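Uncharacterized protein A6V7T0 (Pseudomonas aeruginosa, PDB 3K12) is of unknown function but belongs to the YjgF-like clan of small alpha/beta proteins and assembles as a trimer. Local coordinates at residues Gln59-Arg64 and Ile109-Arg114; Val63-Ala68 and Pro90-Ser95; Leu67-Asp72 and Arg103-Met108. All coordinates share one frame; numbering follows the deposited sequence.

Contact 1 of 3, residues Gln59-Arg64 and Ile109-Arg114; sequences QVLSVR and IVVAAR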
loop_
_atom_site.group_PDB
_atom_site.type_symbol
_atom_site.label_atom_id
_atom_site.label_comp_id
_atom_site.label_asym_id
_atom_site.label_seq_id
_atom_site.Cartn_x
_atom_site.Cartn_y
_atom_site.Cartn_z
ATOM N N GLN D 59 6.995 -16.511 -0.683
ATOM C CA GLN D 59 5.635 -16.352 -1.205
ATOM C C GLN D 59 5.110 -14.930 -0.990
ATOM O O GLN D 59 3.881 -14.702 -1.075
ATOM C CB GLN D 59 4.689 -17.340 -0.520
ATOM C CG GLN D 59 5.011 -18.812 -0.824
ATOM C CD GLN D 59 3.875 -19.733 -0.435
ATOM O OE1 GLN D 59 4.073 -20.737 0.267
ATOM N NE2 GLN D 59 2.671 -19.400 -0.871
ATOM N N VAL D 60 5.983 -13.977 -0.700
ATOM C CA VAL D 60 5.493 -12.616 -0.481
ATOM C C VAL D 60 5.267 -11.947 -1.838
ATOM O O VAL D 60 5.964 -12.207 -2.829
ATOM C CB VAL D 60 6.460 -11.838 0.401
ATOM C CG1 VAL D 60 5.926 -10.465 0.783
ATOM C CG2 VAL D 60 6.752 -12.658 1.674
ATOM N N LEU D 61 4.237 -11.108 -1.890
ATOM C CA LEU D 61 3.831 -10.496 -3.170
ATOM C C LEU D 61 4.208 -9.030 -3.206
ATOM O O LEU D 61 4.789 -8.571 -4.203
ATOM C CB LEU D 61 2.311 -10.629 -3.377
ATOM C CG LEU D 61 1.882 -12.096 -3.478
ATOM C CD1 LEU D 61 0.359 -12.215 -3.319
ATOM C CD2 LEU D 61 2.331 -12.824 -4.760
ATOM N N SER D 62 3.884 -8.280 -2.134
ATOM C CA SER D 62 4.221 -6.849 -2.089
ATOM C C SER D 62 4.622 -6.457 -0.693
ATOM O O SER D 62 4.046 -6.957 0.288
ATOM C CB SER D 62 3.047 -5.947 -2.572
ATOM O OG SER D 62 1.954 -6.022 -1.686
ATOM N N VAL D 63 5.591 -5.554 -0.594
ATOM C CA VAL D 63 5.962 -4.947 0.699
ATOM C C VAL D 63 6.067 -3.450 0.524
ATOM O O VAL D 63 6.807 -2.972 -0.338
ATOM C CB VAL D 63 7.308 -5.530 1.275
ATOM C CG1 VAL D 63 7.590 -4.924 2.667
ATOM C CG2 VAL D 63 7.221 -7.021 1.344
ATOM N N ARG D 64 5.299 -2.709 1.311
ATOM C CA ARG D 64 5.429 -1.267 1.385
ATOM C C ARG D 64 6.399 -0.983 2.498
ATOM O O ARG D 64 6.238 -1.467 3.621
ATOM C CB ARG D 64 4.051 -0.649 1.680
ATOM C CG ARG D 64 4.048 0.867 1.739
ATOM C CD ARG D 64 4.326 1.509 0.361
ATOM N NE ARG D 64 4.156 2.943 0.497
ATOM C CZ ARG D 64 5.125 3.842 0.558
ATOM N NH1 ARG D 64 4.809 5.106 0.766
ATOM N NH2 ARG D 64 6.408 3.493 0.370
ATOM N N ILE D 109 4.607 -3.164 5.428
ATOM C CA ILE D 109 3.213 -3.604 5.259
ATOM C C ILE D 109 3.200 -4.642 4.150
ATOM O O ILE D 109 3.786 -4.413 3.077
ATOM C CB ILE D 109 2.287 -2.424 4.839
ATOM C CG1 ILE D 109 2.556 -1.189 5.690
ATOM C CG2 ILE D 109 0.814 -2.866 4.941
ATOM C CD1 ILE D 109 1.983 0.135 5.082
ATOM N N VAL D 110 2.580 -5.780 4.379
ATOM C CA VAL D 110 2.806 -6.938 3.535
ATOM C C VAL D 110 1.536 -7.560 2.962
ATOM O O VAL D 110 0.527 -7.692 3.673
ATOM C CB VAL D 110 3.512 -8.032 4.360
ATOM C CG1 VAL D 110 3.738 -9.306 3.555
ATOM C CG2 VAL D 110 4.828 -7.489 4.929
ATOM N N VAL D 111 1.595 -7.931 1.697
ATOM C CA VAL D 111 0.648 -8.863 1.095
ATOM C C VAL D 111 1.418 -10.076 0.593
ATOM O O VAL D 111 2.488 -9.916 -0.035
ATOM C CB VAL D 111 -0.134 -8.218 -0.080
ATOM C CG1 VAL D 111 -1.155 -9.189 -0.630
ATOM C CG2 VAL D 111 -0.851 -6.988 0.418
ATOM N N ALA D 112 0.912 -11.279 0.891
ATOM C CA ALA D 112 1.606 -12.517 0.543
ATOM C C ALA D 112 0.616 -13.554 0.042
ATOM O O ALA D 112 -0.604 -13.402 0.194
ATOM C CB ALA D 112 2.380 -13.048 1.764
ATOM N N ALA D 113 1.129 -14.595 -0.585
ATOM C CA ALA D 113 0.308 -15.742 -0.974
ATOM C C ALA D 113 0.453 -16.869 0.034
ATOM O O ALA D 113 1.417 -16.933 0.802
ATOM C CB ALA D 113 0.701 -16.222 -2.353
ATOM N N ARG D 114 -0.535 -17.741 0.053
ATOM C CA ARG D 114 -0.457 -18.923 0.876
ATOM C C ARG D 114 -0.777 -20.076 -0.035
ATOM O O ARG D 114 -1.926 -20.480 -0.153
ATOM C CB ARG D 114 -1.429 -18.816 2.028
ATOM C CG ARG D 114 -1.065 -19.723 3.186
ATOM C CD ARG D 114 -1.705 -21.095 2.997
ATOM N NE ARG D 114 -3.153 -20.998 2.812
ATOM C CZ ARG D 114 -4.045 -21.050 3.797
ATOM N NH1 ARG D 114 -3.658 -21.202 5.061
ATOM N NH2 ARG D 114 -5.341 -20.954 3.509
HETATM O O HOH W 1 2.183 -4.411 0.641
#

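Contact 2 of 3, residues Val63-Ala68 and Pro90-Ser95; sequences VRILLA and PTRACS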
loop_
_atom_site.group_PDB
_atom_site.type_symbol
_atom_site.label_atom_id
_atom_site.label_comp_id
_atom_site.label_asym_id
_atom_site.label_seq_id
_atom_site.Cartn_x
_atom_site.Cartn_y
_atom_site.Cartn_z
ATOM N N VAL D 63 5.591 -5.554 -0.594
ATOM C CA VAL D 63 5.962 -4.947 0.699
ATOM C C VAL D 63 6.067 -3.450 0.524
ATOM O O VAL D 63 6.807 -2.972 -0.338
ATOM C CB VAL D 63 7.308 -5.530 1.275
ATOM C CG1 VAL D 63 7.590 -4.924 2.667
ATOM C CG2 VAL D 63 7.221 -7.021 1.344
ATOM N N ARG D 64 5.299 -2.709 1.311
ATOM C CA ARG D 64 5.429 -1.267 1.385
ATOM C C ARG D 64 6.399 -0.983 2.498
ATOM O O ARG D 64 6.238 -1.467 3.621
ATOM C CB ARG D 64 4.051 -0.649 1.680
ATOM C CG ARG D 64 4.048 0.867 1.739
ATOM C CD ARG D 64 4.326 1.509 0.361
ATOM N NE ARG D 64 4.156 2.943 0.497
ATOM C CZ ARG D 64 5.125 3.842 0.558
ATOM N NH1 ARG D 64 4.809 5.106 0.766
ATOM N NH2 ARG D 64 6.408 3.493 0.370
ATOM N N ILE D 65 7.450 -0.236 2.191
ATOM C CA ILE D 65 8.511 0.055 3.180
ATOM C C ILE D 65 8.544 1.537 3.473
ATOM O O ILE D 65 8.808 2.351 2.567
ATOM C CB ILE D 65 9.901 -0.393 2.670
ATOM C CG1 ILE D 65 9.862 -1.856 2.270
ATOM C CG2 ILE D 65 10.960 -0.146 3.759
ATOM C CD1 ILE D 65 11.186 -2.391 1.608
ATOM N N LEU D 66 8.263 1.892 4.722
ATOM C CA LEU D 66 8.266 3.282 5.174
ATOM C C LEU D 66 9.542 3.458 5.985
ATOM O O LEU D 66 9.704 2.833 7.023
ATOM C CB LEU D 66 6.996 3.582 6.003
ATOM C CG LEU D 66 5.670 3.102 5.408
ATOM C CD1 LEU D 66 4.553 3.313 6.426
ATOM C CD2 LEU D 66 5.389 3.919 4.140
ATOM N N LEU D 67 10.435 4.308 5.495
ATOM C CA LEU D 67 11.768 4.451 6.068
ATOM C C LEU D 67 11.860 5.797 6.764
ATOM O O LEU D 67 11.522 6.811 6.174
ATOM C CB LEU D 67 12.815 4.303 4.955
ATOM C CG LEU D 67 14.279 4.429 5.381
ATOM C CD1 LEU D 67 14.748 3.248 6.236
ATOM C CD2 LEU D 67 15.127 4.418 4.108
ATOM N N ALA D 68 12.308 5.821 8.023
ATOM C CA ALA D 68 12.313 7.080 8.779
ATOM C C ALA D 68 13.406 8.070 8.359
ATOM O O ALA D 68 13.173 9.280 8.398
ATOM C CB ALA D 68 12.396 6.806 10.288
ATOM N N PRO D 90 9.911 -10.202 -2.897
ATOM C CA PRO D 90 8.653 -9.599 -3.341
ATOM C C PRO D 90 8.851 -8.236 -3.977
ATOM O O PRO D 90 9.906 -7.586 -3.798
ATOM C CB PRO D 90 7.895 -9.411 -2.033
ATOM C CG PRO D 90 9.015 -9.172 -0.984
ATOM C CD PRO D 90 10.079 -10.167 -1.429
ATOM N N THR D 91 7.806 -7.792 -4.683
ATOM C CA THR D 91 7.780 -6.400 -5.136
ATOM C C THR D 91 7.788 -5.485 -3.927
ATOM O O THR D 91 7.275 -5.851 -2.866
ATOM C CB THR D 91 6.563 -6.103 -6.038
ATOM O OG1 THR D 91 5.351 -6.074 -5.250
ATOM C CG2 THR D 91 6.464 -7.119 -7.160
ATOM N N ARG D 92 8.347 -4.295 -4.075
ATOM C CA ARG D 92 8.478 -3.371 -2.963
ATOM C C ARG D 92 8.354 -1.938 -3.439
ATOM O O ARG D 92 8.571 -1.634 -4.608
ATOM C CB ARG D 92 9.757 -3.618 -2.150
ATOM C CG ARG D 92 11.012 -3.845 -2.960
ATOM C CD ARG D 92 12.265 -3.792 -2.087
ATOM N NE ARG D 92 12.770 -2.440 -1.879
ATOM C CZ ARG D 92 13.831 -2.168 -1.123
ATOM N NH1 ARG D 92 14.468 -3.159 -0.487
ATOM N NH2 ARG D 92 14.235 -0.913 -0.962
ATOM N N ALA D 93 8.028 -1.069 -2.516
ATOM C CA ALA D 93 8.048 0.372 -2.774
ATOM C C ALA D 93 8.461 1.054 -1.490
ATOM O O ALA D 93 7.809 0.878 -0.455
ATOM C CB ALA D 93 6.694 0.869 -3.253
ATOM N N CYS D 94 9.548 1.806 -1.547
ATOM C CA CYS D 94 10.134 2.398 -0.350
ATOM C C CYS D 94 10.138 3.888 -0.509
ATOM O O CYS D 94 10.550 4.385 -1.557
ATOM C CB CYS D 94 11.579 1.915 -0.205
ATOM S SG CYS D 94 12.476 2.634 1.249
ATOM N N SER D 95 9.674 4.587 0.519
ATOM C CA SER D 95 9.761 6.052 0.561
ATOM C C SER D 95 10.028 6.515 1.999
ATOM O O SER D 95 9.974 5.711 2.942
ATOM C CB SER D 95 8.482 6.662 -0.024
ATOM O OG SER D 95 7.362 6.401 0.826
#

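Contact 3 of 3, residues Leu67-Asp72 and Arg103-Met108; sequences LAHRED and RWRVEM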
loop_
_atom_site.group_PDB
_atom_site.type_symbol
_atom_site.label_atom_id
_atom_site.label_comp_id
_atom_site.label_asym_id
_atom_site.label_seq_id
_atom_site.Cartn_x
_atom_site.Cartn_y
_atom_site.Cartn_z
ATOM N N LEU D 67 10.435 4.308 5.495
ATOM C CA LEU D 67 11.768 4.451 6.068
ATOM C C LEU D 67 11.860 5.797 6.764
ATOM O O LEU D 67 11.522 6.811 6.174
ATOM C CB LEU D 67 12.815 4.303 4.955
ATOM C CG LEU D 67 14.279 4.429 5.381
ATOM C CD1 LEU D 67 14.748 3.248 6.236
ATOM C CD2 LEU D 67 15.127 4.418 4.108
ATOM N N ALA D 68 12.308 5.821 8.023
ATOM C CA ALA D 68 12.313 7.080 8.779
ATOM C C ALA D 68 13.406 8.070 8.359
ATOM O O ALA D 68 13.173 9.280 8.398
ATOM C CB ALA D 68 12.396 6.806 10.288
ATOM N N HIS D 69 14.573 7.551 7.977
ATOM C CA HIS D 69 15.778 8.365 7.779
ATOM C C HIS D 69 16.523 7.912 6.541
ATOM O O HIS D 69 16.865 6.731 6.393
ATOM C CB HIS D 69 16.718 8.258 8.987
ATOM C CG HIS D 69 16.072 8.560 10.299
ATOM N ND1 HIS D 69 15.665 9.828 10.659
ATOM C CD2 HIS D 69 15.774 7.753 11.344
ATOM C CE1 HIS D 69 15.132 9.785 11.868
ATOM N NE2 HIS D 69 15.185 8.540 12.304
ATOM N N ARG D 70 16.819 8.876 5.668
ATOM C CA ARG D 70 17.525 8.626 4.415
ATOM C C ARG D 70 18.843 7.875 4.582
ATOM O O ARG D 70 19.162 6.991 3.777
ATOM C CB ARG D 70 17.802 9.963 3.724
ATOM C CG ARG D 70 18.613 9.810 2.458
ATOM C CD ARG D 70 18.714 11.130 1.735
ATOM N NE ARG D 70 17.430 11.513 1.148
ATOM C CZ ARG D 70 16.912 10.946 0.059
ATOM N NH1 ARG D 70 17.558 9.953 -0.553
ATOM N NH2 ARG D 70 15.740 11.369 -0.405
ATOM N N GLU D 71 19.600 8.219 5.628
ATOM C CA GLU D 71 20.908 7.608 5.857
ATOM C C GLU D 71 20.828 6.117 6.196
ATOM O O GLU D 71 21.851 5.429 6.208
ATOM C CB GLU D 71 21.719 8.364 6.921
ATOM C CG GLU D 71 21.144 8.386 8.314
ATOM C CD GLU D 71 20.201 9.555 8.592
ATOM O OE1 GLU D 71 19.669 10.202 7.644
ATOM O OE2 GLU D 71 19.977 9.808 9.800
ATOM N N ASP D 72 19.610 5.625 6.473
ATOM C CA ASP D 72 19.388 4.211 6.782
ATOM C C ASP D 72 19.042 3.345 5.567
ATOM O O ASP D 72 18.873 2.121 5.684
ATOM C CB ASP D 72 18.264 4.092 7.819
ATOM C CG ASP D 72 18.733 4.393 9.238
ATOM O OD1 ASP D 72 19.969 4.473 9.469
ATOM O OD2 ASP D 72 17.870 4.534 10.128
ATOM N N ARG D 103 11.338 6.332 17.573
ATOM C CA ARG D 103 12.382 5.320 17.684
ATOM C C ARG D 103 12.376 4.331 16.510
ATOM O O ARG D 103 13.372 3.673 16.266
ATOM C CB ARG D 103 12.264 4.511 18.982
ATOM C CG ARG D 103 12.534 5.288 20.278
ATOM C CD ARG D 103 12.176 4.428 21.519
ATOM N NE ARG D 103 10.790 3.951 21.472
ATOM C CZ ARG D 103 10.301 2.910 22.143
ATOM N NH1 ARG D 103 11.072 2.186 22.955
ATOM N NH2 ARG D 103 9.022 2.585 21.992
ATOM N N TRP D 104 11.243 4.213 15.810
ATOM C CA TRP D 104 11.123 3.269 14.708
ATOM C C TRP D 104 11.877 3.784 13.494
ATOM O O TRP D 104 11.651 4.919 13.075
ATOM C CB TRP D 104 9.654 3.143 14.318
ATOM C CG TRP D 104 8.786 2.547 15.398
ATOM C CD1 TRP D 104 9.192 1.819 16.490
ATOM C CD2 TRP D 104 7.365 2.618 15.466
ATOM N NE1 TRP D 104 8.096 1.439 17.238
ATOM C CE2 TRP D 104 6.962 1.916 16.627
ATOM C CE3 TRP D 104 6.386 3.200 14.656
ATOM C CZ2 TRP D 104 5.620 1.789 16.992
ATOM C CZ3 TRP D 104 5.043 3.077 15.031
ATOM C CH2 TRP D 104 4.683 2.389 16.185
ATOM N N ARG D 105 12.755 2.960 12.926
ATOM C CA ARG D 105 13.542 3.395 11.776
ATOM C C ARG D 105 12.868 2.933 10.491
ATOM O O ARG D 105 13.181 3.449 9.412
ATOM C CB ARG D 105 14.981 2.841 11.839
ATOM C CG ARG D 105 15.810 3.458 12.972
ATOM C CD ARG D 105 17.219 2.876 13.049
ATOM N NE ARG D 105 17.958 3.592 14.099
ATOM C CZ ARG D 105 18.557 4.771 13.949
ATOM N NH1 ARG D 105 18.591 5.394 12.776
ATOM N NH2 ARG D 105 19.155 5.339 14.995
ATOM N N VAL D 106 11.939 1.986 10.607
ATOM C CA VAL D 106 11.306 1.425 9.420
ATOM C C VAL D 106 10.012 0.718 9.819
ATOM O O VAL D 106 9.860 0.220 10.938
ATOM C CB VAL D 106 12.260 0.450 8.658
ATOM C CG1 VAL D 106 12.634 -0.772 9.501
ATOM C CG2 VAL D 106 11.674 0.057 7.288
ATOM N N GLU D 107 9.068 0.696 8.886
ATOM C CA GLU D 107 7.821 -0.009 9.062
ATOM C C GLU D 107 7.484 -0.667 7.739
ATOM O O GLU D 107 7.680 -0.054 6.685
ATOM C CB GLU D 107 6.720 0.957 9.480
ATOM C CG GLU D 107 5.348 0.276 9.662
ATOM C CD GLU D 107 4.314 1.133 10.407
ATOM O OE1 GLU D 107 3.134 0.681 10.508
ATOM O OE2 GLU D 107 4.655 2.221 10.909
HETATM N N MSE D 108 7.012 -1.908 7.782
HETATM C CA MSE D 108 6.668 -2.659 6.559
HETATM C C MSE D 108 5.224 -3.105 6.607
HETATM O O MSE D 108 4.690 -3.439 7.688
HETATM C CB MSE D 108 7.527 -3.889 6.438
HETATM C CG MSE D 108 8.967 -3.505 6.121
HETATM SE SE MSE D 108 10.043 -5.068 5.757
HETATM C CE MSE D 108 11.789 -4.243 5.674
HETATM O O HOH W 2 15.286 5.117 9.170
HETATM O O HOH W 3 14.396 6.565 14.204
#

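Contact 1 of 3, residues Gln59-Arg64 and Ile109-Arg114
Val111 O is gripped by two consecutive amides of the facing strand: Leu61 N at 2.8 Å, in the plane of the carbonyl and on a lone pair, and Ser62 N at 3.0 Å, tilted 22° from that plane. Two residues opposite one define a classic beta bulge, and the pairing shifts by one residue. On the far side of the bulge Ala113 N meets Gln59 O at 2.8 Å, almost straight. Strands 60-67 and 106-113 are antiparallel neighbours in the mixed sheet of this YjgF-like fold, and the side chains of the paired residues alternate between its two faces. Val60, Val110 and Ala112 pack on helix 35-52, and Val60 CG1 meets Val110 CG1 at 3.7 Å, the two side chains crossing at about a right angle. The extra residue of the bulge, Leu61, lays CD1 against the backbone of Ala112 and reaches Tyr22 of the second subunit. On the other face Ser62 OG lies 3.4 Å from Val111 CB; its chi1 of 66° sets the hydroxyl between backbone N and carbonyl carbon, where a water bridges it to Ile109 O. Arg64 CG runs alongside Ile109 CD1 at 4.0 Å, both side chains pointing the same way.

Contact 2 of 3, residues Val63-Ala68 and Pro90-Ser95
The Arg64 guanidinium lies with its edge against strand 91-96, Ala93 O and Ser95 OG both close to its plane. Arg64 NH1 and NH2 grip Ser95 OG end-on, at 2.9 Å for NH1 and a less straight 3.1 Å for NH2. The bend at chi2 (68°) swings the chain toward strand 91-96, and Leu66 CD2 of its own strand sits over the centre of one guanidinium face. Arg64 NH2 also reaches Ala93 O at 3.1 Å from well above the carbonyl plane, whereas Ile65 N approaches the same oxygen at 2.9 Å from the opposite face, so that side chain and backbone share one acceptor. The second arginine is used differently: Ile65 CD1 rests over the centre of the Arg92 guanidinium, 3.8 Å from Arg92 CZ, while Arg92 NH2 bonds to Asn77 and the group makes a cation-pi contact with Trp80. Cys94 SG, swung anti to its backbone N, touches Ile65 CG2 at 4.0 Å, and Val63 CG2 meets Pro90 CG at 3.6 Å. Ile65 packs on Leu76 and Val63 on Trp80 of helix 73-83; Arg64 packs on Leu66 of the second subunit. Parallel strands 60-67 and 91-96, joined through that helix, form a beta-alpha-beta unit.

Contact 3 of 3, residues Leu67-Asp72 and Arg103-Met108
Arg105 reaches across to Asp72, with its side chain extended from CG to NE. Arg105 CB lies 3.8 Å from Asp72 OD2, and CG and CD pass the same oxygen, CD coming to 3.4 Å, before the chain delivers NH1 to it at 2.9 Å. This is a salt bridge with a single nitrogen: OD2 receives it on the syn lone pair and lies near the guanidinium plane, although carboxylate and guanidinium planes are 64° apart. Further back on the guanidinium, NE makes a weak bond to Gly33 O. Arg105 NH1 also stands 3.9 Å from CD2 of the His69 ring, which crosses obliquely and has Ala68 CB over one face, offset toward the rim. The backbone of Arg105 adds a second grip, its carbonyl oxygen accepting from Ala68 N at 2.9 Å from above the carbonyl plane. A water donates to both Arg105 O and Asp72 OD2, tying the backbone bond to the salt bridge; Asp72 N in turn bonds to His69 O, closing the short 3-10 turn ahead of helix 73-83. Leu67 CD1 lies 3.5 Å from Arg105 O. A second water bonds to His69 NE2 and, weakly, to Trp104 O. The ion pair joins the turn to the loop leading into strand 106-113, and with Asp72 buried, the nearby guanidinium and the donating water would be expected to stabilise its negative charge.

Strand 60-67 unites the three contacts. It pairs with strand 106-113 in contact 1 and with strand 91-96 in contact 2. The centres of contacts 1 and 2 are about 11 Å apart; Thr91 OG1 joins them by a probable hydrogen bond to Leu61 O (2.8 Å). Contact 3 continues the pairing of contact 1 to the other end of the same two strands. Its centre is about 19 Å from that of contact 1 and about 10 Å from that of contact 2, to which a probable hydrogen bond from Leu66 N to Glu107 O (2.8 Å) links it. Contacts 1 and 2 both touch the second subunit, to which Arg70 of 67-72 also bonds. Near contact 3 a bound glycerol, probably from the crystallisation liquor, is hydrogen-bonded to Glu107 OE1.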